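Local coordinates for phosphoserine aminotransferase SerC (Cytophaga hutchinsonii ATCC 33406, PDB 3FFR), which probably catalyses the pyridoxal-phosphate-dependent transfer of an amino group from glutamate to 3-phosphohydroxypyruvate, giving phosphoserine in serine biosynthesis, at residues K40-Y45 with V237-E242; E29-I34 with N245-F250; T47-L52 with N61-F66; L65-A70 with G200-N205. All blocks are in the same frame, centred on the assembly; numbering follows the deposited sequence.

How the contacts relate
From the N terminus, residues 29-34, the loop after helix 19-28, meet the start of helix 246-262 in contact 2, which closes the longest loop. Helix 39-55 follows: its first turns receive the 237-242 loop in contact 1, nested inside contact 2, and its later turns lie on strand 62-67 in contact 3, a short-range closure nested inside both. The same strand then pairs with strand 200-205 in contact 4, which starts where contact 3 ends, shares Leu65 and Phe66 with it and is also nested within contacts 1 and 2. Together they join helix 39-55 and the loop before it to the 237-242 loop, the start of helix 246-262 and the edge of the seven-stranded sheet.

Contact 1 (K40-Y45 with V237-E242); sequences KFEEVY and VNQTPE
One face of the Tyr45 ring is covered by the backbone of Asn238: Asn238 CA sits 3.8 Å from the ring centroid, a CH-pi contact, with Gln239 N over the same face nearer the rim. At the ring's edge lies Thr240 CG2. The amide plane of Asn238 is turned 61° from the ring, and its ND2 comes within 3.5 Å of Tyr45 CD1. The Phe41 ring brings an edge to Gln239 CA. The extended Glu42 side chain carries its carboxylate past Val237 O to Gln239. Gln239 NE2 donates to Glu42 OE2 at 2.9 Å, meeting the lone pair that faces away from OE1, with OE2 almost exactly in the amide plane of Gln239; the two planes differ by 35°. Water 1 lies between Glu42 OE1 and Asn238 OD1, placed to donate to either. Asn238, with positive phi, is the C' residue of the Schellman motif that ends helix 228-235, and this turn lays its backbone on Tyr45. Gln239 OE1 accepts from Arg37, which also binds the carbonyls of Thr240 and Pro241. The Gln239 amide thus bridges a carboxylate and a guanidinium group, which fixes its flip, whereas Asn238 O is buried against Tyr45 CB without a polar partner.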
# COMPACT_ATOMS: atom_id res chain seq x y z
N LYS A 40 -16.17 3.51 -13.15
CA LYS A 40 -15.28 2.50 -13.73
C LYS A 40 -14.48 1.85 -12.62
O LYS A 40 -14.36 0.63 -12.58
CB LYS A 40 -14.35 3.08 -14.77
CG LYS A 40 -13.31 2.07 -15.27
CD LYS A 40 -13.89 0.87 -16.07
CE LYS A 40 -12.76 -0.05 -16.59
NZ LYS A 40 -13.25 -1.23 -17.36
N PHE A 41 -13.98 2.63 -11.67
CA PHE A 41 -13.22 2.02 -10.56
C PHE A 41 -14.11 1.11 -9.72
O PHE A 41 -13.71 0.01 -9.29
CB PHE A 41 -12.49 3.04 -9.64
CG PHE A 41 -11.82 2.36 -8.50
CD1 PHE A 41 -10.59 1.79 -8.67
CD2 PHE A 41 -12.48 2.18 -7.30
CE1 PHE A 41 -9.98 1.06 -7.63
CE2 PHE A 41 -11.88 1.49 -6.25
CZ PHE A 41 -10.63 0.93 -6.43
N GLU A 42 -15.33 1.57 -9.47
CA GLU A 42 -16.29 0.77 -8.70
C GLU A 42 -16.50 -0.60 -9.35
O GLU A 42 -16.64 -1.62 -8.67
CB GLU A 42 -17.61 1.51 -8.50
CG GLU A 42 -17.46 2.65 -7.58
CD GLU A 42 -18.77 3.39 -7.38
OE1 GLU A 42 -19.79 2.93 -7.90
OE2 GLU A 42 -18.78 4.42 -6.70
N GLU A 43 -16.50 -0.61 -10.68
CA GLU A 43 -16.66 -1.87 -11.43
C GLU A 43 -15.44 -2.80 -11.25
O GLU A 43 -15.57 -4.02 -11.09
CB GLU A 43 -16.86 -1.58 -12.93
CG GLU A 43 -18.20 -0.95 -13.25
CD GLU A 43 -18.33 -0.51 -14.73
OE1 GLU A 43 -17.46 -0.88 -15.56
OE2 GLU A 43 -19.30 0.22 -15.03
N VAL A 44 -14.27 -2.19 -11.26
CA VAL A 44 -13.00 -2.92 -11.08
C VAL A 44 -12.96 -3.53 -9.68
O VAL A 44 -12.68 -4.73 -9.48
CB VAL A 44 -11.78 -1.98 -11.33
CG1 VAL A 44 -10.41 -2.56 -10.89
CG2 VAL A 44 -11.74 -1.54 -12.84
N TYR A 45 -13.31 -2.69 -8.73
CA TYR A 45 -13.35 -3.10 -7.32
C TYR A 45 -14.29 -4.29 -7.19
O TYR A 45 -13.92 -5.34 -6.65
CB TYR A 45 -13.80 -1.93 -6.43
CG TYR A 45 -13.94 -2.28 -4.98
CD1 TYR A 45 -14.98 -3.12 -4.53
CD2 TYR A 45 -13.05 -1.78 -4.04
CE1 TYR A 45 -15.09 -3.46 -3.18
CE2 TYR A 45 -13.16 -2.09 -2.69
CZ TYR A 45 -14.17 -2.93 -2.26
OH TYR A 45 -14.22 -3.25 -0.92
N VAL A 237 -19.90 0.75 -1.19
CA VAL A 237 -20.04 1.52 -2.43
C VAL A 237 -18.89 1.19 -3.40
O VAL A 237 -18.58 1.93 -4.33
CB VAL A 237 -20.23 3.03 -2.21
CG1 VAL A 237 -21.60 3.26 -1.56
CG2 VAL A 237 -19.05 3.68 -1.37
N ASN A 238 -18.27 0.05 -3.17
CA ASN A 238 -17.18 -0.45 -4.04
C ASN A 238 -16.00 0.49 -4.13
O ASN A 238 -15.41 0.70 -5.18
CB ASN A 238 -17.73 -0.78 -5.44
CG ASN A 238 -18.78 -1.86 -5.41
OD1 ASN A 238 -19.94 -1.63 -5.78
ND2 ASN A 238 -18.40 -3.02 -4.98
N GLN A 239 -15.64 1.01 -2.95
CA GLN A 239 -14.51 1.93 -2.80
C GLN A 239 -13.69 1.62 -1.54
O GLN A 239 -14.04 0.77 -0.73
CB GLN A 239 -15.04 3.38 -2.72
CG GLN A 239 -15.78 3.85 -3.95
CD GLN A 239 -16.22 5.30 -3.86
OE1 GLN A 239 -15.71 6.06 -3.06
NE2 GLN A 239 -17.16 5.69 -4.68
N THR A 240 -12.62 2.40 -1.42
CA THR A 240 -11.69 2.38 -0.26
C THR A 240 -11.63 3.77 0.34
O THR A 240 -11.92 4.75 -0.33
CB THR A 240 -10.29 1.93 -0.68
OG1 THR A 240 -9.80 2.76 -1.73
CG2 THR A 240 -10.32 0.44 -1.19
N PRO A 241 -11.22 3.88 1.62
CA PRO A 241 -11.16 5.22 2.22
C PRO A 241 -10.15 6.16 1.57
O PRO A 241 -10.45 7.34 1.31
CB PRO A 241 -10.74 4.93 3.65
CG PRO A 241 -11.32 3.54 3.93
CD PRO A 241 -11.07 2.79 2.61
N GLU A 242 -8.98 5.61 1.33
CA GLU A 242 -7.87 6.32 0.70
C GLU A 242 -7.72 5.92 -0.77
O GLU A 242 -8.41 5.01 -1.23
CB GLU A 242 -6.57 6.03 1.46
CG GLU A 242 -5.86 4.72 1.07
CD GLU A 242 -6.49 3.40 1.59
OE1 GLU A 242 -7.65 3.36 2.07
OE2 GLU A 242 -5.81 2.36 1.51
O HOH W 1 -20.91 1.20 -6.24

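Contact 2 (E29-I34 with N245-F250); sequences EKIGVI and NAMNIF
Ile31 lies across one face of the Phe250 ring, the two side chains crossing at about a right angle. Ile31 CG1 stands 3.9 Å from the ring centroid and 21° off its normal, a CH-pi contact displaced toward the CD1-CE1 rim, where Ile31 CD1 also rests. The other branch, CG2, is anti to the backbone N and turns toward helix 246-262, reaching Phe250 CB at 3.9 Å and Ala246 CB at 4.4 Å. Beside it, the selenomethionine Met247 is bent at chi2 and chi3, which brings its selenium to the loop, 3.7 Å from Gly32 CA. The Glu29 carboxylate stands steeply to the Phe250 ring, its plane 74° away. Asn245 N-caps the helix: its OD1 accepts from Asn248 N at 3.1 Å, the donor lying well above the carbonyl plane. The loop starts from a Schellman turn at Lys30, whose side chain makes a salt bridge to Glu14 of the second subunit. Phe250 and Met247 also pack on helix 19-28, while Val44 of helix 39-55 touches Phe250, leaving the start of helix 246-262 wedged between these two helices and the 29-34 loop.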
# COMPACT_ATOMS: atom_id res chain seq x y z
N GLU A 29 -6.19 0.68 -20.92
CA GLU A 29 -7.46 1.21 -20.40
C GLU A 29 -7.29 2.38 -19.45
O GLU A 29 -8.28 2.95 -18.98
CB GLU A 29 -8.28 0.14 -19.69
CG GLU A 29 -8.70 -0.99 -20.67
CD GLU A 29 -9.66 -2.02 -20.08
OE1 GLU A 29 -10.08 -1.90 -18.92
OE2 GLU A 29 -9.99 -2.98 -20.81
N LYS A 30 -6.04 2.71 -19.17
CA LYS A 30 -5.71 3.80 -18.24
C LYS A 30 -6.27 3.59 -16.83
O LYS A 30 -6.71 4.51 -16.16
CB LYS A 30 -6.10 5.18 -18.81
CG LYS A 30 -5.24 5.52 -20.02
CD LYS A 30 -5.41 6.99 -20.43
CE LYS A 30 -4.37 7.41 -21.47
NZ LYS A 30 -4.44 8.85 -21.82
N ILE A 31 -6.20 2.34 -16.39
CA ILE A 31 -6.69 1.97 -15.07
C ILE A 31 -5.98 2.78 -13.98
O ILE A 31 -6.55 3.07 -12.94
CB ILE A 31 -6.52 0.42 -14.81
CG1 ILE A 31 -7.39 -0.39 -15.76
CG2 ILE A 31 -6.83 0.08 -13.32
CD1 ILE A 31 -8.88 -0.16 -15.60
N GLY A 32 -4.74 3.18 -14.26
CA GLY A 32 -3.90 3.91 -13.29
C GLY A 32 -4.22 5.40 -13.21
O GLY A 32 -3.74 6.13 -12.32
N VAL A 33 -5.08 5.80 -14.13
CA VAL A 33 -5.47 7.20 -14.32
C VAL A 33 -6.87 7.52 -13.80
O VAL A 33 -7.15 8.64 -13.36
CB VAL A 33 -5.40 7.58 -15.85
CG1 VAL A 33 -5.89 9.02 -16.12
CG2 VAL A 33 -3.95 7.40 -16.37
N ILE A 34 -7.76 6.55 -13.92
CA ILE A 34 -9.16 6.75 -13.52
C ILE A 34 -9.27 7.07 -12.04
O ILE A 34 -8.44 6.66 -11.20
CB ILE A 34 -10.10 5.54 -13.89
CG1 ILE A 34 -9.69 4.29 -13.09
CG2 ILE A 34 -10.10 5.32 -15.44
CD1 ILE A 34 -10.55 3.08 -13.29
N ASN A 245 -4.39 0.85 -4.34
CA ASN A 245 -3.57 0.26 -5.41
C ASN A 245 -4.51 -0.34 -6.45
O ASN A 245 -4.76 -1.54 -6.48
CB ASN A 245 -2.63 -0.78 -4.86
CG ASN A 245 -1.66 -1.29 -5.90
OD1 ASN A 245 -1.83 -1.02 -7.11
ND2 ASN A 245 -0.64 -2.05 -5.45
N ALA A 246 -5.05 0.53 -7.28
CA ALA A 246 -5.98 0.13 -8.34
C ALA A 246 -5.40 -0.87 -9.31
O ALA A 246 -6.10 -1.74 -9.84
CB ALA A 246 -6.51 1.39 -9.09
N MSE A 247 -4.10 -0.74 -9.57
CA MSE A 247 -3.45 -1.64 -10.52
C MSE A 247 -3.61 -3.07 -10.01
O MSE A 247 -4.02 -3.99 -10.76
CB MSE A 247 -1.96 -1.32 -10.76
CG MSE A 247 -1.73 0.12 -11.24
SE MSE A 247 -2.55 0.50 -12.97
CE MSE A 247 -1.25 -0.15 -14.15
N ASN A 248 -3.29 -3.27 -8.73
CA ASN A 248 -3.41 -4.61 -8.15
C ASN A 248 -4.85 -5.07 -7.97
O ASN A 248 -5.14 -6.25 -8.07
CB ASN A 248 -2.62 -4.82 -6.86
CG ASN A 248 -1.24 -5.38 -7.11
OD1 ASN A 248 -0.85 -5.66 -8.25
ND2 ASN A 248 -0.47 -5.56 -6.01
N ILE A 249 -5.75 -4.15 -7.65
CA ILE A 249 -7.18 -4.54 -7.54
C ILE A 249 -7.65 -5.02 -8.92
O ILE A 249 -8.37 -6.01 -9.06
CB ILE A 249 -8.05 -3.39 -6.97
CG1 ILE A 249 -7.64 -3.14 -5.50
CG2 ILE A 249 -9.55 -3.76 -7.04
CD1 ILE A 249 -8.27 -1.87 -4.85
N PHE A 250 -7.19 -4.32 -9.96
CA PHE A 250 -7.51 -4.69 -11.34
C PHE A 250 -6.94 -6.06 -11.67
O PHE A 250 -7.64 -6.98 -12.15
CB PHE A 250 -6.93 -3.67 -12.32
CG PHE A 250 -7.20 -3.98 -13.77
CD1 PHE A 250 -8.42 -3.64 -14.35
CD2 PHE A 250 -6.23 -4.57 -14.56
CE1 PHE A 250 -8.66 -3.89 -15.68
CE2 PHE A 250 -6.48 -4.83 -15.89
CZ PHE A 250 -7.70 -4.49 -16.45

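Contact 3 (T47-L52 with N61-F66); sequences TASDNL and NYEVLF. With P33 (3,6,9,12,15,18-hexaoxaicosane-1,20-diol), chain K.
Leu52 CD1 meets Val64 CG1 at 4.0 Å, the two side chains crossing at about a right angle, and the same methyl extends to Phe66 CE1 at 4.2 Å. One turn earlier on the helix, Ala48 CB approaches Phe66 CZ at 3.9 Å, while Ser49 N faces the edge of that ring. Val64 and Phe66 both point at helix 47-52; the intervening Leu65 faces the other way. At the border of this apolar patch stands Ser49, whose OG lies against Val64 CB at 3.8 Å. With OG anti to the backbone N (chi1 -177°), the hydroxyl reaches water 2, which is hydrogen-bonded to it at 2.8 Å and donates to Glu63 OE2 and Val64 O. Glu63 bends at chi2 and runs alongside its own strand to the next residue, where OE2 accepts from Val64 N at 2.9 Å. Lys53 forms a salt bridge with this oxygen, and OE1 takes a weak bond from a bound polyethylene glycol, probably left from crystallisation. Further out, Tyr45 packs edge-to-face with Phe66, and Leu52 and Ala48 also rest on helix 246-262. Helix 39-55 thus packs on one face of the sheet's edge strand, at 138° between the segments, with one water joining the polar groups at the border. Backbone N-H, water and lysine converge on Glu63 OE2, an arrangement expected to favour its charged form.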
# COMPACT_ATOMS: atom_id res chain seq x y z
N THR A 47 -15.45 -6.39 -9.27
CA THR A 47 -15.00 -7.62 -9.95
C THR A 47 -14.08 -8.43 -9.04
O THR A 47 -14.24 -9.64 -8.86
CB THR A 47 -14.27 -7.29 -11.26
OG1 THR A 47 -15.20 -6.67 -12.17
CG2 THR A 47 -13.66 -8.52 -11.89
N ALA A 48 -13.11 -7.74 -8.45
CA ALA A 48 -12.14 -8.39 -7.53
C ALA A 48 -12.85 -8.92 -6.30
O ALA A 48 -12.68 -10.08 -5.92
CB ALA A 48 -11.01 -7.43 -7.13
N SER A 49 -13.68 -8.07 -5.70
CA SER A 49 -14.43 -8.48 -4.48
C SER A 49 -15.37 -9.67 -4.74
O SER A 49 -15.33 -10.70 -4.05
CB SER A 49 -15.20 -7.28 -3.90
OG SER A 49 -15.86 -7.60 -2.70
N ASP A 50 -16.19 -9.55 -5.77
CA ASP A 50 -17.10 -10.64 -6.12
C ASP A 50 -16.36 -11.93 -6.47
O ASP A 50 -16.79 -13.02 -6.11
CB ASP A 50 -18.00 -10.27 -7.32
CG ASP A 50 -19.14 -9.32 -6.95
OD1 ASP A 50 -19.34 -9.07 -5.75
OD2 ASP A 50 -19.84 -8.82 -7.88
N ASN A 51 -15.30 -11.80 -7.27
CA ASN A 51 -14.57 -13.01 -7.73
C ASN A 51 -13.96 -13.75 -6.55
O ASN A 51 -13.91 -14.96 -6.53
CB ASN A 51 -13.48 -12.72 -8.77
CG ASN A 51 -14.05 -12.42 -10.15
OD1 ASN A 51 -15.28 -12.51 -10.38
ND2 ASN A 51 -13.15 -12.04 -11.10
N LEU A 52 -13.50 -13.00 -5.54
CA LEU A 52 -12.94 -13.64 -4.35
C LEU A 52 -14.05 -14.37 -3.60
O LEU A 52 -13.85 -15.48 -3.08
CB LEU A 52 -12.23 -12.65 -3.43
CG LEU A 52 -10.86 -12.18 -3.90
CD1 LEU A 52 -10.41 -10.94 -3.07
CD2 LEU A 52 -9.82 -13.32 -3.78
N ASN A 61 -22.40 -13.59 5.41
CA ASN A 61 -22.02 -12.88 6.64
C ASN A 61 -20.55 -12.43 6.64
O ASN A 61 -20.07 -11.89 7.62
CB ASN A 61 -22.33 -13.67 7.93
CG ASN A 61 -21.56 -14.96 8.04
OD1 ASN A 61 -21.45 -15.72 7.08
ND2 ASN A 61 -21.05 -15.25 9.24
N TYR A 62 -19.88 -12.67 5.53
CA TYR A 62 -18.49 -12.23 5.32
C TYR A 62 -18.37 -11.08 4.33
O TYR A 62 -19.13 -10.98 3.35
CB TYR A 62 -17.61 -13.38 4.80
CG TYR A 62 -17.10 -14.30 5.87
CD1 TYR A 62 -17.90 -15.30 6.43
CD2 TYR A 62 -15.79 -14.19 6.33
CE1 TYR A 62 -17.38 -16.15 7.41
CE2 TYR A 62 -15.28 -15.05 7.29
CZ TYR A 62 -16.06 -16.00 7.84
OH TYR A 62 -15.50 -16.85 8.78
N GLU A 63 -17.36 -10.25 4.57
CA GLU A 63 -17.00 -9.15 3.67
C GLU A 63 -15.51 -9.24 3.30
O GLU A 63 -14.72 -9.91 3.96
CB GLU A 63 -17.31 -7.81 4.30
CG GLU A 63 -17.10 -6.70 3.29
CD GLU A 63 -17.99 -6.87 2.07
OE1 GLU A 63 -19.20 -6.57 2.24
OE2 GLU A 63 -17.47 -7.28 0.99
N VAL A 64 -15.17 -8.57 2.21
CA VAL A 64 -13.82 -8.53 1.70
C VAL A 64 -13.36 -7.08 1.80
O VAL A 64 -14.05 -6.20 1.29
CB VAL A 64 -13.77 -8.95 0.21
CG1 VAL A 64 -12.39 -8.65 -0.42
CG2 VAL A 64 -14.10 -10.41 0.01
N LEU A 65 -12.21 -6.85 2.43
CA LEU A 65 -11.61 -5.52 2.55
C LEU A 65 -10.19 -5.51 1.98
O LEU A 65 -9.42 -6.45 2.14
CB LEU A 65 -11.56 -5.01 4.01
CG LEU A 65 -12.92 -4.98 4.72
CD1 LEU A 65 -12.68 -4.50 6.18
CD2 LEU A 65 -13.96 -4.08 3.98
N PHE A 66 -9.89 -4.42 1.30
CA PHE A 66 -8.56 -4.21 0.73
C PHE A 66 -7.70 -3.22 1.52
O PHE A 66 -8.12 -2.11 1.86
CB PHE A 66 -8.64 -3.73 -0.71
CG PHE A 66 -9.34 -4.68 -1.64
CD1 PHE A 66 -8.88 -5.98 -1.83
CD2 PHE A 66 -10.47 -4.28 -2.31
CE1 PHE A 66 -9.54 -6.85 -2.70
CE2 PHE A 66 -11.13 -5.15 -3.18
CZ PHE A 66 -10.67 -6.43 -3.36
O4 P33 K . -21.42 -9.21 7.70
C3 P33 K . -21.45 -8.24 6.65
C2 P33 K . -21.58 -8.84 5.25
O1 P33 K . -21.21 -7.81 4.30
O HOH W 2 -15.67 -5.62 -0.71

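Contact 4 (L65-A70 with G200-N205); sequences LFLASA and GVWILN
Leu65 and Trp202 form a hydrogen-bonded antiparallel pair, joined by Leu65 N to Trp202 O and Trp202 N to Leu65 O, both 2.8 Å. The second of these is nearly straight, 177° at the hydrogen, with its donor in the carbonyl plane. Leu67 and Gly200 make the next such pair, again with two bonds, although both donors sit above the plane of the carbonyl they meet. Between them, Phe66 and Val201 form a non-hydrogen-bonded pair, where Val201 CA-H points at Leu65 O at 3.4 Å and Phe66 CA-H at Gly200 O. Strand 62-67 is one of the two edge strands, within this chain, of the seven-stranded mixed sheet of this PLP-dependent aminotransferase fold, and strand 200-205 runs antiparallel to strand 184-188 as well. Apolar contacts line both faces. On one, Val201 lies beside Phe66 and sets CG2 in the plane of its ring edge, 3.9 Å from CD1. On the other, Leu67 CD1 touches Trp202 CB at 3.8 Å, and Leu65 CD1 meets Leu204 CD2 at 3.7 Å. Leu204 CG lies between N and the carbonyl carbon (chi1 74°), which brings CD1 over one face of the Trp202 indole, toward its rim. Helices 228-235 and 70-81 pack on the side of the sheet that carries Leu65, Leu67 and Trp202, and the indole NE1 bonds to Ser184. Past the pairing, the 65-70 chain passes close to Gly200, and Ser69 OG caps helix 70-81 through Glu72 N.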
# COMPACT_ATOMS: atom_id res chain seq x y z
N LEU A 65 -12.21 -6.85 2.43
CA LEU A 65 -11.61 -5.52 2.55
C LEU A 65 -10.19 -5.51 1.98
O LEU A 65 -9.42 -6.45 2.14
CB LEU A 65 -11.56 -5.01 4.01
CG LEU A 65 -12.92 -4.98 4.72
CD1 LEU A 65 -12.68 -4.50 6.18
CD2 LEU A 65 -13.96 -4.08 3.98
N PHE A 66 -9.89 -4.42 1.30
CA PHE A 66 -8.56 -4.21 0.73
C PHE A 66 -7.70 -3.22 1.52
O PHE A 66 -8.12 -2.11 1.86
CB PHE A 66 -8.64 -3.73 -0.71
CG PHE A 66 -9.34 -4.68 -1.64
CD1 PHE A 66 -8.88 -5.98 -1.83
CD2 PHE A 66 -10.47 -4.28 -2.31
CE1 PHE A 66 -9.54 -6.85 -2.70
CE2 PHE A 66 -11.13 -5.15 -3.18
CZ PHE A 66 -10.67 -6.43 -3.36
N LEU A 67 -6.49 -3.69 1.82
CA LEU A 67 -5.45 -2.94 2.55
C LEU A 67 -4.12 -2.99 1.78
O LEU A 67 -4.05 -3.49 0.65
CB LEU A 67 -5.30 -3.39 4.00
CG LEU A 67 -6.59 -3.31 4.84
CD1 LEU A 67 -7.54 -4.48 4.62
CD2 LEU A 67 -6.25 -3.16 6.37
N ALA A 68 -3.05 -2.50 2.40
CA ALA A 68 -1.77 -2.35 1.65
C ALA A 68 -0.90 -3.58 1.68
O ALA A 68 -0.11 -3.82 0.78
CB ALA A 68 -0.97 -1.15 2.22
N SER A 69 -1.01 -4.33 2.78
CA SER A 69 -0.14 -5.50 3.01
C SER A 69 -0.73 -6.40 4.08
O SER A 69 -1.66 -6.00 4.79
CB SER A 69 1.25 -5.02 3.51
OG SER A 69 1.14 -4.30 4.74
N ALA A 70 -0.24 -7.65 4.18
CA ALA A 70 -0.72 -8.55 5.25
C ALA A 70 -0.23 -8.04 6.60
O ALA A 70 -0.91 -8.15 7.63
CB ALA A 70 -0.28 -10.04 5.01
N GLY A 200 -3.04 -6.11 0.31
CA GLY A 200 -3.51 -7.03 1.33
C GLY A 200 -5.01 -7.18 1.24
O GLY A 200 -5.73 -6.25 0.83
N VAL A 201 -5.48 -8.38 1.58
CA VAL A 201 -6.89 -8.71 1.58
C VAL A 201 -7.32 -9.32 2.91
O VAL A 201 -6.76 -10.32 3.38
CB VAL A 201 -7.25 -9.69 0.42
CG1 VAL A 201 -8.75 -9.90 0.35
CG2 VAL A 201 -6.76 -9.12 -0.98
N TRP A 202 -8.29 -8.67 3.52
CA TRP A 202 -8.85 -9.05 4.82
C TRP A 202 -10.29 -9.49 4.63
O TRP A 202 -11.15 -8.72 4.30
CB TRP A 202 -8.71 -7.88 5.81
CG TRP A 202 -9.05 -8.17 7.24
CD1 TRP A 202 -9.26 -9.40 7.80
CD2 TRP A 202 -9.06 -7.23 8.32
NE1 TRP A 202 -9.51 -9.26 9.14
CE2 TRP A 202 -9.37 -7.94 9.50
CE3 TRP A 202 -8.89 -5.84 8.40
CZ2 TRP A 202 -9.50 -7.32 10.75
CZ3 TRP A 202 -9.01 -5.22 9.65
CH2 TRP A 202 -9.33 -5.95 10.80
N ILE A 203 -10.50 -10.78 4.84
CA ILE A 203 -11.81 -11.40 4.76
C ILE A 203 -12.29 -11.55 6.20
O ILE A 203 -11.59 -12.13 7.05
CB ILE A 203 -11.71 -12.76 4.04
CG1 ILE A 203 -11.38 -12.53 2.54
CG2 ILE A 203 -12.99 -13.58 4.24
CD1 ILE A 203 -11.06 -13.79 1.80
N LEU A 204 -13.46 -11.00 6.49
CA LEU A 204 -13.93 -10.99 7.89
C LEU A 204 -15.43 -11.04 7.98
O LEU A 204 -16.13 -10.60 7.09
CB LEU A 204 -13.42 -9.72 8.60
CG LEU A 204 -14.06 -8.34 8.29
CD1 LEU A 204 -13.45 -7.27 9.22
CD2 LEU A 204 -13.93 -7.89 6.79
N ASN A 205 -15.89 -11.59 9.08
CA ASN A 205 -17.32 -11.74 9.31
C ASN A 205 -17.96 -10.71 10.23
O ASN A 205 -17.36 -9.76 10.77
CB ASN A 205 -17.69 -13.18 9.74
CG ASN A 205 -17.32 -13.48 11.20
OD1 ASN A 205 -16.87 -12.61 11.93
ND2 ASN A 205 -17.53 -14.73 11.63